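Local structure of probable chaperone (Pseudomonas aeruginosa, 4JMF) at residues D45-Q56 with E84-Q94. The protein probably acts as a type III secretion chaperone of the CesT family, pairing with a second copy of itself and binding a partner protein. Numbering follows the deposited sequence.
Sequences DHLLMFTRLEGQ and ERLLWNRQPLQ
Leu47, Met49 and Thr51 each trade a pair of backbone hydrogen bonds with Gln91, Asn89 and Leu87, making 46-53 and 85-92 antiparallel neighbours inside the five-stranded sheet. Leu93 N extends the ladder to Asp45 O (2.8 Å).

Charged side chains close the other end. Arg85, bent at chi3 (72°), turns its guanidinium end-on to Gln56 O, which takes NH1 at 2.7 Å and NH2 at 3.0 Å; NH1 also reaches Glu54 O, so one arginine ties down residues 54-56. Arg52 NE makes a salt bridge to the syn side of Glu84 OE2 at 2.9 Å, somewhat out of the carboxylate plane, guanidinium and carboxylate nearly perpendicular (87°). A water donates to that same OE2 and to Leu53 O while accepting from Arg85 N.

Van der Waals contacts lie on both faces. Leu48 CD1 touches Trp88 CE3 (3.7 Å), and Phe50 CB packs on Trp88 CB; Phe67 of the second subunit meets the indole edge-to-face. On the reverse face, Thr51 CG2 lies beside Leu87 CB, while Met49 CB touches Asn89 OD1 (3.4 Å), which accepts from Gln104; Asn89 ND2 donates to Cys72 O.

The Leu47-Met49 face packs on helix 98-114; Leu48, Phe50 and Leu86 touch another protein's chain, consistent with partner binding.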
ATOM      1  N   ASP B  45       0.605 -14.746   2.781  1.00 22.45           N
ATOM      2  CA  ASP B  45      -0.015 -14.568   1.459  1.00 24.67           C
ATOM      3  C   ASP B  45       0.144 -13.185   0.838  1.00 22.03           C
ATOM      4  O   ASP B  45      -0.497 -12.888  -0.174  1.00 20.07           O
ATOM      5  CB  ASP B  45      -1.493 -14.984   1.477  1.00 25.20           C
ATOM      6  CG  ASP B  45      -1.672 -16.464   1.747  1.00 31.62           C
ATOM      7  OD1 ASP B  45      -0.930 -17.275   1.147  1.00 34.85           O
ATOM      8  OD2 ASP B  45      -2.539 -16.811   2.574  1.00 36.18           O
ATOM      9  N   HIS B  46       1.005 -12.351   1.419  1.00 20.43           N
ATOM     10  CA  HIS B  46       1.387 -11.090   0.766  1.00 20.99           C
ATOM     11  C   HIS B  46       2.895 -10.998   0.597  1.00 19.89           C
ATOM     12  O   HIS B  46       3.653 -11.566   1.382  1.00 21.89           O
ATOM     13  CB  HIS B  46       0.897  -9.870   1.553  1.00 20.11           C
ATOM     14  CG  HIS B  46      -0.589  -9.772   1.664  1.00 18.16           C
ATOM     15  ND1 HIS B  46      -1.338 -10.662   2.404  1.00 21.84           N
ATOM     16  CD2 HIS B  46      -1.466  -8.878   1.147  1.00 15.68           C
ATOM     17  CE1 HIS B  46      -2.611 -10.321   2.339  1.00 20.07           C
ATOM     18  NE2 HIS B  46      -2.718  -9.251   1.573  1.00 22.34           N
ATOM     19  N   LEU B  47       3.334 -10.289  -0.438  1.00 18.50           N
ATOM     20  CA  LEU B  47       4.764 -10.109  -0.675  1.00 21.07           C
ATOM     21  C   LEU B  47       5.127  -8.667  -0.367  1.00 18.18           C
ATOM     22  O   LEU B  47       4.624  -7.740  -1.014  1.00 14.62           O
ATOM     23  CB  LEU B  47       5.119 -10.415  -2.134  1.00 17.55           C
ATOM     24  CG  LEU B  47       6.525 -10.009  -2.594  1.00 17.60           C
ATOM     25  CD1 LEU B  47       7.592 -10.743  -1.798  1.00 22.21           C
ATOM     26  CD2 LEU B  47       6.699 -10.332  -4.050  1.00 25.57           C
ATOM     27  N   LEU B  48       6.000  -8.487   0.618  1.00 16.51           N
ATOM     28  CA  LEU B  48       6.450  -7.157   1.006  1.00 16.49           C
ATOM     29  C   LEU B  48       7.819  -6.913   0.395  1.00 15.47           C
ATOM     30  O   LEU B  48       8.715  -7.730   0.565  1.00 15.68           O
ATOM     31  CB  LEU B  48       6.544  -7.075   2.529  1.00 13.46           C
ATOM     32  CG  LEU B  48       7.049  -5.779   3.161  1.00 16.91           C
ATOM     33  CD1 LEU B  48       5.985  -4.670   3.060  1.00 16.45           C
ATOM     34  CD2 LEU B  48       7.455  -6.033   4.622  1.00 15.05           C
ATOM     35  N   MET B  49       7.977  -5.808  -0.336  1.00 14.00           N
ATOM     36  CA  MET B  49       9.292  -5.418  -0.840  1.00 15.34           C
ATOM     37  C   MET B  49       9.676  -4.092  -0.214  1.00 17.05           C
ATOM     38  O   MET B  49       8.846  -3.182  -0.118  1.00 16.35           O
ATOM     39  CB  MET B  49       9.274  -5.242  -2.362  1.00 13.29           C
ATOM     40  CG  MET B  49       8.853  -6.472  -3.144  1.00 14.01           C
ATOM     41  SD  MET B  49       9.181  -6.196  -4.887  1.00 17.45           S
ATOM     42  CE  MET B  49       8.594  -7.726  -5.612  1.00 15.33           C
ATOM     43  N   PHE B  50      10.932  -3.951   0.194  1.00 17.19           N
ATOM     44  CA  PHE B  50      11.327  -2.675   0.784  1.00 18.62           C
ATOM     45  C   PHE B  50      12.809  -2.404   0.669  1.00 20.57           C
ATOM     46  O   PHE B  50      13.603  -3.319   0.443  1.00 19.10           O
ATOM     47  CB  PHE B  50      10.875  -2.581   2.255  1.00 17.73           C
ATOM     48  CG  PHE B  50      11.440  -3.663   3.140  1.00 21.14           C
ATOM     49  CD1 PHE B  50      12.532  -3.410   3.959  1.00 18.58           C
ATOM     50  CD2 PHE B  50      10.860  -4.928   3.177  1.00 19.82           C
ATOM     51  CE1 PHE B  50      13.045  -4.414   4.790  1.00 21.53           C
ATOM     52  CE2 PHE B  50      11.367  -5.935   4.003  1.00 16.95           C
ATOM     53  CZ  PHE B  50      12.458  -5.674   4.807  1.00 23.92           C
ATOM     54  N   THR B  51      13.173  -1.134   0.835  1.00 19.16           N
ATOM     55  CA  THR B  51      14.569  -0.750   0.813  1.00 18.80           C
ATOM     56  C   THR B  51      14.794   0.273   1.933  1.00 22.41           C
ATOM     57  O   THR B  51      13.947   1.148   2.176  1.00 18.28           O
ATOM     58  CB  THR B  51      14.957  -0.205  -0.590  1.00 18.31           C
ATOM     59  OG1 THR B  51      16.350   0.116  -0.646  1.00 20.13           O
ATOM     60  CG2 THR B  51      14.129   1.012  -0.955  1.00 18.36           C
ATOM     61  N   ARG B  52      15.907   0.133   2.644  1.00 21.83           N
ATOM     62  CA  ARG B  52      16.223   1.040   3.747  1.00 21.85           C
ATOM     63  C   ARG B  52      16.893   2.285   3.192  1.00 23.79           C
ATOM     64  O   ARG B  52      17.884   2.195   2.460  1.00 25.83           O
ATOM     65  CB  ARG B  52      17.142   0.344   4.756  1.00 23.74           C
ATOM     66  CG  ARG B  52      17.585   1.195   5.937  1.00 25.83           C
ATOM     67  CD  ARG B  52      19.035   1.646   5.793  1.00 24.20           C
ATOM     68  NE  ARG B  52      19.525   2.352   6.981  1.00 30.02           N
ATOM     69  CZ  ARG B  52      20.742   2.888   7.082  1.00 30.71           C
ATOM     70  NH1 ARG B  52      21.596   2.810   6.065  1.00 27.15           N
ATOM     71  NH2 ARG B  52      21.098   3.518   8.192  1.00 27.89           N
ATOM     72  N   LEU B  53      16.330   3.446   3.497  1.00 26.41           N
ATOM     73  CA  LEU B  53      16.927   4.705   3.072  1.00 26.90           C
ATOM     74  C   LEU B  53      17.687   5.308   4.248  1.00 30.76           C
ATOM     75  O   LEU B  53      17.702   4.743   5.352  1.00 27.36           O
ATOM     76  CB  LEU B  53      15.840   5.674   2.608  1.00 28.88           C
ATOM     77  CG  LEU B  53      14.907   5.151   1.513  1.00 31.43           C
ATOM     78  CD1 LEU B  53      13.833   6.173   1.200  1.00 30.22           C
ATOM     79  CD2 LEU B  53      15.678   4.789   0.243  1.00 29.52           C
ATOM     80  N   GLU B  54      18.330   6.446   4.019  1.00 35.01           N
ATOM     81  CA  GLU B  54      18.912   7.199   5.126  1.00 34.06           C
ATOM     82  C   GLU B  54      18.019   8.392   5.458  1.00 33.16           C
ATOM     83  O   GLU B  54      17.057   8.252   6.228  1.00 31.69           O
ATOM     84  CB  GLU B  54      20.370   7.598   4.829  1.00 29.45           C
ATOM     85  CG  GLU B  54      21.322   6.396   4.899  1.00 33.53           C
ATOM     86  CD  GLU B  54      22.768   6.709   4.522  1.00 39.81           C
ATOM     87  OE1 GLU B  54      23.195   7.878   4.663  1.00 42.67           O
ATOM     88  OE2 GLU B  54      23.484   5.770   4.086  1.00 38.81           O
ATOM     89  N   GLY B  55      18.309   9.551   4.869  1.00 34.70           N
ATOM     90  CA  GLY B  55      17.576  10.765   5.204  1.00 33.68           C
ATOM     91  C   GLY B  55      16.717  11.269   4.059  1.00 39.99           C
ATOM     92  O   GLY B  55      15.954  12.233   4.208  1.00 35.16           O
ATOM     93  N   GLN B  56      16.823  10.603   2.912  1.00 39.92           N
ATOM     94  CA  GLN B  56      16.117  11.054   1.715  1.00 39.08           C
ATOM     95  C   GLN B  56      14.594  10.851   1.788  1.00 37.24           C
ATOM     96  O   GLN B  56      14.089  10.043   2.579  1.00 34.88           O
ATOM     97  CB  GLN B  56      16.726  10.428   0.446  1.00 43.48           C
ATOM     98  CG  GLN B  56      16.782   8.907   0.423  1.00 41.50           C
ATOM     99  CD  GLN B  56      18.045   8.339   1.048  1.00 38.31           C
ATOM    100  OE1 GLN B  56      18.264   8.452   2.255  1.00 38.58           O
ATOM    101  NE2 GLN B  56      18.877   7.706   0.226  1.00 44.20           N
ATOM    102  N   GLU B  84      14.787   3.538  11.759  1.00 26.04           N
ATOM    103  CA  GLU B  84      15.093   3.233  10.361  1.00 23.63           C
ATOM    104  C   GLU B  84      13.946   3.608   9.433  1.00 22.85           C
ATOM    105  O   GLU B  84      12.783   3.258   9.688  1.00 23.73           O
ATOM    106  CB  GLU B  84      15.447   1.746  10.185  1.00 24.62           C
ATOM    107  CG  GLU B  84      16.703   1.335  10.918  1.00 26.43           C
ATOM    108  CD  GLU B  84      17.965   1.619  10.133  1.00 26.46           C
ATOM    109  OE1 GLU B  84      18.905   0.812  10.259  1.00 30.05           O
ATOM    110  OE2 GLU B  84      18.023   2.626   9.388  1.00 24.27           O
ATOM    111  N   ARG B  85      14.282   4.320   8.362  1.00 20.62           N
ATOM    112  CA  ARG B  85      13.304   4.759   7.376  1.00 22.00           C
ATOM    113  C   ARG B  85      13.256   3.767   6.214  1.00 20.25           C
ATOM    114  O   ARG B  85      14.286   3.457   5.603  1.00 19.68           O
ATOM    115  CB  ARG B  85      13.639   6.183   6.918  1.00 22.84           C
ATOM    116  CG  ARG B  85      13.640   7.172   8.116  1.00 29.81           C
ATOM    117  CD  ARG B  85      14.132   8.577   7.786  1.00 27.55           C
ATOM    118  NE  ARG B  85      13.196   9.363   6.977  1.00 28.96           N
ATOM    119  CZ  ARG B  85      13.269   9.498   5.652  1.00 34.35           C
ATOM    120  NH1 ARG B  85      14.222   8.880   4.962  1.00 31.34           N
ATOM    121  NH2 ARG B  85      12.387  10.255   5.004  1.00 32.42           N
ATOM    122  N   LEU B  86      12.062   3.256   5.925  1.00 18.52           N
ATOM    123  CA  LEU B  86      11.909   2.176   4.942  1.00 20.58           C
ATOM    124  C   LEU B  86      10.901   2.571   3.873  1.00 18.73           C
ATOM    125  O   LEU B  86       9.773   2.989   4.188  1.00 20.60           O
ATOM    126  CB  LEU B  86      11.455   0.882   5.626  1.00 15.73           C
ATOM    127  CG  LEU B  86      12.275   0.307   6.786  1.00 23.02           C
ATOM    128  CD1 LEU B  86      11.663  -1.000   7.272  1.00 21.52           C
ATOM    129  CD2 LEU B  86      13.733   0.082   6.389  1.00 18.31           C
ATOM    130  N   LEU B  87      11.315   2.464   2.613  1.00 18.72           N
ATOM    131  CA  LEU B  87      10.422   2.664   1.469  1.00 19.71           C
ATOM    132  C   LEU B  87       9.912   1.267   1.091  1.00 16.95           C
ATOM    133  O   LEU B  87      10.712   0.360   0.908  1.00 15.25           O
ATOM    134  CB  LEU B  87      11.219   3.268   0.310  1.00 16.77           C
ATOM    135  CG  LEU B  87      10.504   3.641  -0.977  1.00 18.94           C
ATOM    136  CD1 LEU B  87       9.633   4.840  -0.710  1.00 15.77           C
ATOM    137  CD2 LEU B  87      11.515   3.952  -2.078  1.00 21.16           C
ATOM    138  N   TRP B  88       8.597   1.080   0.997  1.00 15.58           N
ATOM    139  CA  TRP B  88       8.056  -0.272   0.872  1.00 15.23           C
ATOM    140  C   TRP B  88       6.797  -0.327   0.047  1.00 19.41           C
ATOM    141  O   TRP B  88       6.051   0.658  -0.057  1.00 16.63           O
ATOM    142  CB  TRP B  88       7.747  -0.862   2.253  1.00 14.61           C
ATOM    143  CG  TRP B  88       6.700  -0.089   3.014  1.00 16.60           C
ATOM    144  CD1 TRP B  88       6.902   1.027   3.782  1.00 18.85           C
ATOM    145  CD2 TRP B  88       5.292  -0.368   3.081  1.00 19.14           C
ATOM    146  NE1 TRP B  88       5.713   1.451   4.333  1.00 19.26           N
ATOM    147  CE2 TRP B  88       4.707   0.616   3.913  1.00 18.89           C
ATOM    148  CE3 TRP B  88       4.466  -1.356   2.522  1.00 16.52           C
ATOM    149  CZ2 TRP B  88       3.337   0.641   4.199  1.00 16.51           C
ATOM    150  CZ3 TRP B  88       3.100  -1.332   2.810  1.00 21.72           C
ATOM    151  CH2 TRP B  88       2.551  -0.337   3.645  1.00 21.75           C
ATOM    152  N   ASN B  89       6.546  -1.497  -0.536  1.00 15.53           N
ATOM    153  CA  ASN B  89       5.226  -1.755  -1.102  1.00 14.86           C
ATOM    154  C   ASN B  89       4.824  -3.198  -0.841  1.00 15.35           C
ATOM    155  O   ASN B  89       5.619  -3.972  -0.300  1.00 15.68           O
ATOM    156  CB  ASN B  89       5.136  -1.340  -2.576  1.00 14.36           C
ATOM    157  CG  ASN B  89       6.116  -2.085  -3.467  1.00 16.21           C
ATOM    158  OD1 ASN B  89       6.663  -3.133  -3.092  1.00 15.94           O
ATOM    159  ND2 ASN B  89       6.330  -1.551  -4.668  1.00 16.64           N
ATOM    160  N   ARG B  90       3.587  -3.557  -1.163  1.00 16.05           N
ATOM    161  CA  ARG B  90       3.108  -4.902  -0.847  1.00 16.03           C
ATOM    162  C   ARG B  90       2.028  -5.342  -1.818  1.00 19.26           C
ATOM    163  O   ARG B  90       1.187  -4.534  -2.229  1.00 17.20           O
ATOM    164  CB  ARG B  90       2.561  -4.960   0.580  1.00 19.35           C
ATOM    165  CG  ARG B  90       1.954  -6.316   0.932  1.00 20.66           C
ATOM    166  CD  ARG B  90       2.009  -6.567   2.419  1.00 22.73           C
ATOM    167  NE  ARG B  90       1.335  -5.511   3.107  1.00 26.59           N
ATOM    168  CZ  ARG B  90       1.579  -5.114   4.349  1.00 27.09           C
ATOM    169  NH1 ARG B  90       2.505  -5.695   5.126  1.00 20.16           N
ATOM    170  NH2 ARG B  90       0.862  -4.110   4.799  1.00 18.23           N
ATOM    171  N   GLN B  91       2.060  -6.620  -2.196  1.00 16.05           N
ATOM    172  CA  GLN B  91       1.049  -7.162  -3.086  1.00 17.75           C
ATOM    173  C   GLN B  91       0.615  -8.518  -2.581  1.00 15.82           C
ATOM    174  O   GLN B  91       1.409  -9.238  -1.985  1.00 18.33           O
ATOM    175  CB  GLN B  91       1.588  -7.276  -4.516  1.00 21.07           C
ATOM    176  CG  GLN B  91       1.790  -5.931  -5.218  1.00 22.36           C
ATOM    177  CD  GLN B  91       0.489  -5.345  -5.765  1.00 25.58           C
ATOM    178  OE1 GLN B  91       0.110  -5.599  -6.917  1.00 26.72           O
ATOM    179  NE2 GLN B  91      -0.196  -4.555  -4.942  1.00 19.94           N
ATOM    180  N   PRO B  92      -0.660  -8.865  -2.803  1.00 16.40           N
ATOM    181  CA  PRO B  92      -1.128 -10.196  -2.408  1.00 19.52           C
ATOM    182  C   PRO B  92      -0.590 -11.205  -3.405  1.00 18.17           C
ATOM    183  O   PRO B  92      -0.561 -10.899  -4.603  1.00 21.54           O
ATOM    184  CB  PRO B  92      -2.653 -10.093  -2.553  1.00 22.45           C
ATOM    185  CG  PRO B  92      -2.954  -8.633  -2.811  1.00 26.57           C
ATOM    186  CD  PRO B  92      -1.722  -8.077  -3.452  1.00 19.97           C
ATOM    187  N   LEU B  93      -0.147 -12.369  -2.947  1.00 21.59           N
ATOM    188  CA  LEU B  93       0.391 -13.372  -3.872  1.00 21.18           C
ATOM    189  C   LEU B  93      -0.604 -13.766  -4.974  1.00 25.45           C
ATOM    190  O   LEU B  93      -0.199 -14.121  -6.080  1.00 27.40           O
ATOM    191  CB  LEU B  93       0.867 -14.606  -3.098  1.00 22.21           C
ATOM    192  CG  LEU B  93       2.025 -14.400  -2.121  1.00 22.40           C
ATOM    193  CD1 LEU B  93       2.331 -15.685  -1.349  1.00 25.75           C
ATOM    194  CD2 LEU B  93       3.276 -13.910  -2.840  1.00 17.78           C
ATOM    195  N   GLN B  94      -1.903 -13.679  -4.682  1.00 27.37           N
ATOM    196  CA  GLN B  94      -2.957 -14.010  -5.660  1.00 28.05           C
ATOM    197  C   GLN B  94      -2.922 -13.160  -6.923  1.00 29.98           C
ATOM    198  O   GLN B  94      -3.476 -13.557  -7.945  1.00 31.38           O
ATOM    199  CB  GLN B  94      -4.343 -13.847  -5.032  1.00 32.87           C
ATOM    200  CG  GLN B  94      -4.774 -14.977  -4.122  1.00 45.25           C
ATOM    201  CD  GLN B  94      -3.735 -15.300  -3.064  1.00 49.58           C
ATOM    202  OE1 GLN B  94      -3.359 -14.437  -2.247  1.00 43.83           O
ATOM    203  NE2 GLN B  94      -3.240 -16.543  -3.087  1.00 46.19           N
TER
HETATM  204  O   HOH W   1      16.922   4.709   8.055  1.00 26.19           O